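PDB 4WU3: Myo-inositol phosphohydrolase from Mitsuokella multacida, which probably removes phosphate from myo-inositol hexakisphosphate, as a PTP-like phytase, and binds inositol-(1,3,4,5)-tetrakisphosphate. Local coordinates for residues A[126-130]-A[189-195]; A[152-156]-A[208-212]. The protein carries 2 engineered substitutions. All blocks are in the same frame, centred on the assembly; numbering follows the deposited sequence.

Contact 1. Residues A[126-130]-A[189-195]; sequences HGYLN and YNKVRTE
Leu129 lays CD2 over one face of the Tyr189 ring, 4.1 Å from the ring centroid and close to its normal, a CH-pi contact; Val192 CG2 flanks the same methyl. On the sheet face of Tyr128 and Arg193, the phenol turns its edge to Glu195, with CE1 3.7 Å from Glu195 CA, and its hydroxyl bonds to Phe97 O. The His126 ring has Glu195 OE1 at its edge, 3.3 Å from NE2, and over one face, toward the rim, a water that joins His126 O to Glu195 N. The Arg193 guanidinium carries Lys191 CD over one face and, at its edge and in plane, Asn130 O and a second water. Its chain, bent at chi3 (-66°), brings NH2 3.1 Å from Asn130 O, a hydrogen bond that arrives from above the carbonyl plane. NE bonds to that water; Glu99 and Gln201 hold the outer nitrogens.

Between the Leu129 and Tyr128 faces runs an antiparallel ladder, which makes 192-193 an outermost strand, within this chain, of a four-stranded sheet. Tyr128 and Arg193 form the hydrogen-bonded pair, Leu129 and Val192 the non-hydrogen-bonded one. Asn130 OD1 takes the N-H of Asn190 at 3.0 Å. With OD1 gone, as in an alanine here, that N-H would probably lose its acceptor and the loop 189-191 could shift.

Thr194 N-caps helix 195-201. His126 NE2 bonds to Asp120 and Glu195 OE2 to His241, which opens the sequence matching the PTP phosphate-binding loop, so Glu195 ties this sheet edge to that region.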
ATOM      1  N   HIS A 126      21.031  -3.502  12.203  1.00  7.78           N
ATOM      2  CA  HIS A 126      21.182  -4.532  13.214  1.00  8.32           C
ATOM      3  C   HIS A 126      22.624  -4.964  13.331  1.00  8.23           C
ATOM      4  O   HIS A 126      23.465  -4.647  12.487  1.00  8.55           O
ATOM      5  CB  HIS A 126      20.314  -5.753  12.870  1.00  7.92           C
ATOM      6  CG  HIS A 126      20.645  -6.377  11.555  1.00  8.45           C
ATOM      7  ND1 HIS A 126      20.200  -5.861  10.355  1.00  8.81           N
ATOM      8  CD2 HIS A 126      21.381  -7.471  11.245  1.00  8.59           C
ATOM      9  CE1 HIS A 126      20.642  -6.616   9.364  1.00  8.43           C
ATOM     10  NE2 HIS A 126      21.357  -7.602   9.878  1.00  8.48           N
ATOM     11  N   GLY A 127      22.897  -5.712  14.384  1.00  8.47           N
ATOM     12  CA  GLY A 127      24.231  -6.233  14.607  1.00  9.43           C
ATOM     13  C   GLY A 127      24.286  -7.104  15.847  1.00 10.16           C
ATOM     14  O   GLY A 127      23.254  -7.604  16.313  1.00 10.41           O
ATOM     15  N   TYR A 128      25.500  -7.278  16.375  1.00 10.07           N
ATOM     16  CA  TYR A 128      25.737  -8.185  17.491  1.00 10.36           C
ATOM     17  C   TYR A 128      26.578  -7.522  18.583  1.00 10.30           C
ATOM     18  O   TYR A 128      27.544  -6.801  18.291  1.00  9.02           O
ATOM     19  CB  TYR A 128      26.390  -9.478  16.989  1.00 10.52           C
ATOM     20  CG  TYR A 128      25.446 -10.313  16.139  1.00 10.69           C
ATOM     21  CD1 TYR A 128      25.319 -10.084  14.774  1.00 10.81           C
ATOM     22  CD2 TYR A 128      24.659 -11.308  16.710  1.00 10.70           C
ATOM     23  CE1 TYR A 128      24.441 -10.823  14.012  1.00 10.30           C
ATOM     24  CE2 TYR A 128      23.779 -12.051  15.955  1.00 10.60           C
ATOM     25  CZ  TYR A 128      23.670 -11.802  14.601  1.00 11.57           C
ATOM     26  OH  TYR A 128      22.777 -12.535  13.826  1.00 12.95           O
ATOM     27  N   LEU A 129      26.155  -7.735  19.832  1.00  9.87           N
ATOM     28  CA  LEU A 129      26.950  -7.420  21.016  1.00 11.10           C
ATOM     29  C   LEU A 129      27.303  -8.732  21.690  1.00 11.76           C
ATOM     30  O   LEU A 129      26.442  -9.384  22.282  1.00 12.18           O
ATOM     31  CB  LEU A 129      26.163  -6.554  21.991  1.00 12.63           C
ATOM     32  CG  LEU A 129      25.659  -5.225  21.442  1.00 13.48           C
ATOM     33  CD1 LEU A 129      24.911  -4.474  22.530  1.00 14.90           C
ATOM     34  CD2 LEU A 129      26.822  -4.392  20.920  1.00 16.17           C
ATOM     35  N   ASN A 130      28.573  -9.114  21.604  1.00 12.26           N
ATOM     36  CA  ASN A 130      28.967 -10.509  21.803  1.00 12.11           C
ATOM     37  C   ASN A 130      28.076 -11.383  20.914  1.00 11.87           C
ATOM     38  O   ASN A 130      28.023 -11.166  19.706  1.00 14.23           O
ATOM     39  CB  ASN A 130      28.911 -10.895  23.283  1.00 12.79           C
ATOM     40  CG  ASN A 130      30.066 -10.303  24.077  1.00 14.66           C
ATOM     41  OD1 ASN A 130      30.869  -9.525  23.542  1.00 13.75           O
ATOM     42  ND2 ASN A 130      30.156 -10.663  25.356  1.00 15.59           N
ATOM     43  N   TYR A 189      29.262  -6.721  27.132  1.00 12.62           N
ATOM     44  CA  TYR A 189      29.880  -7.139  25.893  1.00 12.71           C
ATOM     45  C   TYR A 189      31.286  -6.568  25.800  1.00 13.53           C
ATOM     46  O   TYR A 189      31.596  -5.545  26.407  1.00 15.06           O
ATOM     47  CB  TYR A 189      29.041  -6.654  24.696  1.00 11.57           C
ATOM     48  CG  TYR A 189      28.910  -5.146  24.575  1.00 11.13           C
ATOM     49  CD1 TYR A 189      27.925  -4.447  25.280  1.00 11.17           C
ATOM     50  CD2 TYR A 189      29.754  -4.415  23.741  1.00 10.37           C
ATOM     51  CE1 TYR A 189      27.799  -3.066  25.162  1.00 11.27           C
ATOM     52  CE2 TYR A 189      29.637  -3.043  23.622  1.00  9.57           C
ATOM     53  CZ  TYR A 189      28.662  -2.371  24.330  1.00 11.14           C
ATOM     54  OH  TYR A 189      28.546  -0.999  24.206  1.00 12.26           O
ATOM     55  N   ASN A 190      32.129  -7.227  25.030  1.00 14.84           N
ATOM     56  CA  ASN A 190      33.422  -6.662  24.686  1.00 19.30           C
ATOM     57  C   ASN A 190      33.684  -6.812  23.192  1.00 20.39           C
ATOM     58  O   ASN A 190      34.816  -6.696  22.733  1.00 20.65           O
ATOM     59  CB  ASN A 190      34.525  -7.328  25.499  1.00 21.97           C
ATOM     60  CG  ASN A 190      34.573  -8.817  25.288  1.00 27.42           C
ATOM     61  OD1 ASN A 190      34.191  -9.318  24.225  1.00 30.54           O
ATOM     62  ND2 ASN A 190      35.045  -9.540  26.298  1.00 28.08           N
ATOM     63  N   LYS A 191      32.609  -7.058  22.449  1.00 20.83           N
ATOM     64  CA  LYS A 191      32.645  -7.181  20.998  1.00 21.97           C
ATOM     65  C   LYS A 191      31.422  -6.557  20.356  1.00 15.77           C
ATOM     66  O   LYS A 191      30.310  -6.795  20.793  1.00 14.42           O
ATOM     67  CB  LYS A 191      32.628  -8.645  20.617  1.00 25.05           C
ATOM     68  CG  LYS A 191      33.970  -9.206  20.266  1.00 32.16           C
ATOM     69  CD  LYS A 191      33.823 -10.623  19.735  1.00 38.04           C
ATOM     70  CE  LYS A 191      33.985 -11.664  20.823  1.00 37.47           C
ATOM     71  NZ  LYS A 191      33.841 -13.023  20.240  1.00 38.94           N
ATOM     72  N   VAL A 192      31.632  -5.797  19.293  1.00 13.82           N
ATOM     73  CA  VAL A 192      30.532  -5.257  18.499  1.00 12.74           C
ATOM     74  C   VAL A 192      30.779  -5.636  17.037  1.00 12.06           C
ATOM     75  O   VAL A 192      31.852  -5.375  16.501  1.00 12.61           O
ATOM     76  CB  VAL A 192      30.433  -3.729  18.645  1.00 13.49           C
ATOM     77  CG1 VAL A 192      29.175  -3.204  17.962  1.00 14.36           C
ATOM     78  CG2 VAL A 192      30.450  -3.322  20.119  1.00 13.71           C
ATOM     79  N   ARG A 193      29.803  -6.275  16.406  1.00 10.80           N
ATOM     80  CA  ARG A 193      29.981  -6.787  15.053  1.00 11.09           C
ATOM     81  C   ARG A 193      28.733  -6.563  14.211  1.00 11.35           C
ATOM     82  O   ARG A 193      27.617  -6.587  14.724  1.00 10.04           O
ATOM     83  CB  ARG A 193      30.310  -8.287  15.079  1.00 11.66           C
ATOM     84  CG  ARG A 193      31.679  -8.619  15.668  1.00 12.85           C
ATOM     85  CD  ARG A 193      31.925 -10.111  15.811  1.00 13.82           C
ATOM     86  NE  ARG A 193      31.048 -10.736  16.793  1.00 15.31           N
ATOM     87  CZ  ARG A 193      31.034 -12.040  17.057  1.00 16.26           C
ATOM     88  NH1 ARG A 193      31.857 -12.852  16.412  1.00 18.29           N
ATOM     89  NH2 ARG A 193      30.202 -12.532  17.967  1.00 16.34           N
ATOM     90  N   THR A 194      28.938  -6.321  12.917  1.00 11.63           N
ATOM     91  CA  THR A 194      27.876  -6.457  11.927  1.00 11.02           C
ATOM     92  C   THR A 194      27.589  -7.937  11.771  1.00 10.50           C
ATOM     93  O   THR A 194      28.394  -8.768  12.190  1.00 10.73           O
ATOM     94  CB  THR A 194      28.307  -5.948  10.547  1.00 11.29           C
ATOM     95  OG1 THR A 194      29.442  -6.700  10.091  1.00 10.15           O
ATOM     96  CG2 THR A 194      28.651  -4.475  10.602  1.00 11.79           C
ATOM     97  N   GLU A 195      26.468  -8.280  11.153  1.00 10.06           N
ATOM     98  CA  GLU A 195      26.138  -9.692  10.952  1.00 10.22           C
ATOM     99  C   GLU A 195      27.179 -10.347  10.063  1.00 10.90           C
ATOM    100  O   GLU A 195      27.545 -11.513  10.253  1.00 11.24           O
ATOM    101  CB  GLU A 195      24.744  -9.855  10.333  1.00  9.19           C
ATOM    102  CG  GLU A 195      24.296 -11.306  10.214  1.00  8.44           C
ATOM    103  CD  GLU A 195      22.820 -11.443   9.891  1.00  8.22           C
ATOM    104  OE1 GLU A 195      21.988 -10.756  10.530  1.00  8.76           O
ATOM    105  OE2 GLU A 195      22.488 -12.242   9.003  1.00  7.14           O
TER
HETATM  106  O   HOH W   1      24.576  -6.121  10.603  1.00 13.49           O
HETATM  107  O   HOH W   2      29.640  -9.204  18.464  1.00 12.68           O

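Contact 2. Residues A[152-156]-A[208-212]; sequences IIPLE and RLTLQ
In the PTP-like phytase domain, helix 149-161 packs across strand 205-211, an outermost strand, within this chain, of a five-stranded mixed sheet, and a buried salt bridge joins the two. The short segments run nearly perpendicular, at 96°, with their axes 10.9 Å apart, so side chains span the gap.

Glu156 and Arg208 come from opposite directions and meet end-on, each oxygen taking one terminal nitrogen. Arg208 NH1 reaches the syn lone pair of Glu156 OE1 at 2.8 Å, almost straight and in the guanidinium plane. The second bond, NH2 to OE2 at 2.9 Å, is more bent, in keeping with the 36° between the carboxylate and guanidinium planes. The bend at chi2 (76°) turns the Arg208 guanidinium toward the end of the extended Glu156 chain. Arg122 O takes the N-H of NE, and Glu156 OE2 has a second partner in His126 N, so both ends of the bridge are fixed against rotation.

Apolar branches fill in beside the charges. Ile153 slides past the arginine and sets CD1 over one guanidinium face, 3.8 Å from Arg208 NH1. Thr210, centre of an inverse gamma turn, meets Ile152 tip to tip. Its CB lies 3.9 Å from Ile152 CD1, and its methyl CG2 touches both isoleucines, 3.9 Å from Ile152 CG2 and 4.0 Å from Ile153 CD1.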
ATOM      1  N   ILE A 152      22.189   2.835   3.971  1.00 11.43           N
ATOM      2  CA  ILE A 152      21.920   1.921   5.092  1.00 10.44           C
ATOM      3  C   ILE A 152      23.169   1.193   5.600  1.00  9.92           C
ATOM      4  O   ILE A 152      23.398   1.124   6.804  1.00  8.24           O
ATOM      5  CB  ILE A 152      20.840   0.884   4.723  1.00  9.71           C
ATOM      6  CG1 ILE A 152      19.481   1.572   4.621  1.00  8.99           C
ATOM      7  CG2 ILE A 152      20.794  -0.241   5.749  1.00  9.86           C
ATOM      8  CD1 ILE A 152      18.414   0.725   3.973  1.00  8.46           C
ATOM      9  N   ILE A 153      23.976   0.653   4.693  1.00 11.04           N
ATOM     10  CA  ILE A 153      25.149  -0.133   5.097  1.00 12.15           C
ATOM     11  C   ILE A 153      26.146   0.684   5.935  1.00 11.62           C
ATOM     12  O   ILE A 153      26.516   0.270   7.043  1.00 12.27           O
ATOM     13  CB  ILE A 153      25.859  -0.763   3.881  1.00 15.38           C
ATOM     14  CG1 ILE A 153      24.918  -1.738   3.151  1.00 16.22           C
ATOM     15  CG2 ILE A 153      27.137  -1.489   4.301  1.00 16.41           C
ATOM     16  CD1 ILE A 153      24.300  -2.792   4.039  1.00 16.24           C
ATOM     17  N   PRO A 154      26.596   1.842   5.419  1.00 11.55           N
ATOM     18  CA  PRO A 154      27.513   2.662   6.232  1.00 10.85           C
ATOM     19  C   PRO A 154      26.864   3.273   7.480  1.00 10.40           C
ATOM     20  O   PRO A 154      27.535   3.482   8.476  1.00 11.15           O
ATOM     21  CB  PRO A 154      27.973   3.767   5.261  1.00 10.92           C
ATOM     22  CG  PRO A 154      26.994   3.747   4.127  1.00 10.69           C
ATOM     23  CD  PRO A 154      26.478   2.339   4.035  1.00 10.78           C
ATOM     24  N   LEU A 155      25.569   3.557   7.428  1.00 10.51           N
ATOM     25  CA  LEU A 155      24.859   4.062   8.593  1.00 10.63           C
ATOM     26  C   LEU A 155      24.856   3.031   9.726  1.00 11.66           C
ATOM     27  O   LEU A 155      25.154   3.351  10.889  1.00 10.61           O
ATOM     28  CB  LEU A 155      23.427   4.461   8.224  1.00 10.47           C
ATOM     29  CG  LEU A 155      22.595   4.972   9.404  1.00 11.23           C
ATOM     30  CD1 LEU A 155      23.290   6.142  10.103  1.00 11.80           C
ATOM     31  CD2 LEU A 155      21.200   5.374   8.947  1.00 12.38           C
ATOM     32  N   GLU A 156      24.519   1.796   9.373  1.00 12.31           N
ATOM     33  CA  GLU A 156      24.549   0.656  10.303  1.00 13.00           C
ATOM     34  C   GLU A 156      25.933   0.446  10.946  1.00 14.10           C
ATOM     35  O   GLU A 156      26.027   0.205  12.143  1.00 15.11           O
ATOM     36  CB  GLU A 156      24.119  -0.608   9.545  1.00 12.77           C
ATOM     37  CG  GLU A 156      24.113  -1.917  10.320  1.00 13.72           C
ATOM     38  CD  GLU A 156      23.558  -3.070   9.475  1.00 17.31           C
ATOM     39  OE1 GLU A 156      24.262  -3.572   8.556  1.00 15.31           O
ATOM     40  OE2 GLU A 156      22.397  -3.474   9.724  1.00 19.12           O
ATOM     41  N   ARG A 208      23.646  -9.618   1.633  1.00  9.20           N
ATOM     42  CA  ARG A 208      22.681  -8.690   2.204  1.00 10.09           C
ATOM     43  C   ARG A 208      21.782  -8.090   1.140  1.00  9.96           C
ATOM     44  O   ARG A 208      22.246  -7.672   0.086  1.00  9.41           O
ATOM     45  CB  ARG A 208      23.414  -7.554   2.924  1.00 10.89           C
ATOM     46  CG  ARG A 208      22.513  -6.484   3.529  1.00 11.08           C
ATOM     47  CD  ARG A 208      21.851  -6.956   4.809  1.00 11.69           C
ATOM     48  NE  ARG A 208      21.251  -5.861   5.582  1.00 11.01           N
ATOM     49  CZ  ARG A 208      21.904  -5.113   6.471  1.00 11.34           C
ATOM     50  NH1 ARG A 208      23.188  -5.318   6.701  1.00 12.61           N
ATOM     51  NH2 ARG A 208      21.273  -4.151   7.137  1.00 10.38           N
ATOM     52  N   LEU A 209      20.491  -8.074   1.434  1.00  9.98           N
ATOM     53  CA  LEU A 209      19.529  -7.231   0.752  1.00 10.45           C
ATOM     54  C   LEU A 209      18.870  -6.390   1.797  1.00  9.88           C
ATOM     55  O   LEU A 209      18.383  -6.927   2.780  1.00 11.24           O
ATOM     56  CB  LEU A 209      18.444  -8.071   0.097  1.00 11.15           C
ATOM     57  CG  LEU A 209      18.907  -8.910  -1.069  1.00 11.89           C
ATOM     58  CD1 LEU A 209      17.718  -9.675  -1.623  1.00 14.00           C
ATOM     59  CD2 LEU A 209      19.531  -8.013  -2.118  1.00 11.65           C
ATOM     60  N   THR A 210      18.819  -5.082   1.590  1.00 10.02           N
ATOM     61  CA  THR A 210      18.257  -4.186   2.592  1.00  9.31           C
ATOM     62  C   THR A 210      16.747  -3.968   2.407  1.00  9.39           C
ATOM     63  O   THR A 210      16.315  -2.896   1.995  1.00  9.80           O
ATOM     64  CB  THR A 210      19.009  -2.849   2.576  1.00  9.69           C
ATOM     65  OG1 THR A 210      19.104  -2.365   1.231  1.00  8.54           O
ATOM     66  CG2 THR A 210      20.411  -3.053   3.126  1.00 10.32           C
ATOM     67  N   LEU A 211      15.952  -4.984   2.738  1.00  8.94           N
ATOM     68  CA  LEU A 211      14.504  -4.952   2.493  1.00  9.32           C
ATOM     69  C   LEU A 211      13.725  -4.396   3.671  1.00 10.17           C
ATOM     70  O   LEU A 211      13.952  -4.790   4.815  1.00  9.99           O
ATOM     71  CB  LEU A 211      13.968  -6.353   2.205  1.00  9.20           C
ATOM     72  CG  LEU A 211      14.650  -7.103   1.076  1.00  9.24           C
ATOM     73  CD1 LEU A 211      13.912  -8.399   0.782  1.00  9.86           C
ATOM     74  CD2 LEU A 211      14.725  -6.232  -0.157  1.00  9.17           C
ATOM     75  N   GLN A 212      12.793  -3.496   3.374  1.00  9.49           N
ATOM     76  CA  GLN A 212      11.937  -2.919   4.387  1.00  9.83           C
ATOM     77  C   GLN A 212      10.985  -3.985   4.905  1.00  9.78           C
ATOM     78  O   GLN A 212      10.395  -4.735   4.121  1.00  8.98           O
ATOM     79  CB  GLN A 212      11.110  -1.754   3.816  1.00 11.01           C
ATOM     80  CG  GLN A 212      11.916  -0.626   3.205  1.00 12.73           C
ATOM     81  CD  GLN A 212      12.638   0.211   4.241  1.00 15.00           C
ATOM     82  OE1 GLN A 212      12.021   0.712   5.177  1.00 18.58           O
ATOM     83  NE2 GLN A 212      13.949   0.378   4.072  1.00 15.74           N
TER

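How the contacts relate
From the N terminus, the chain passes through strand 126-129 first, then helix 149-161, returns at 189-195 to close the loop of contact 1, and reaches strand 205-211 to close that of contact 2. The segments alternate, so the two loops cross. Contact 1 adds strand 192-193 to the edge of the small antiparallel sheet; contact 2 fastens the helix to the edge of the five-stranded sheet. Their centres are 16 Å apart, yet they touch: His126 N probably bonds to Glu156 OE2 at 2.8 Å, and His126 CE1 packs against Arg208 NH2. Both sheets and the helix thus meet at His126.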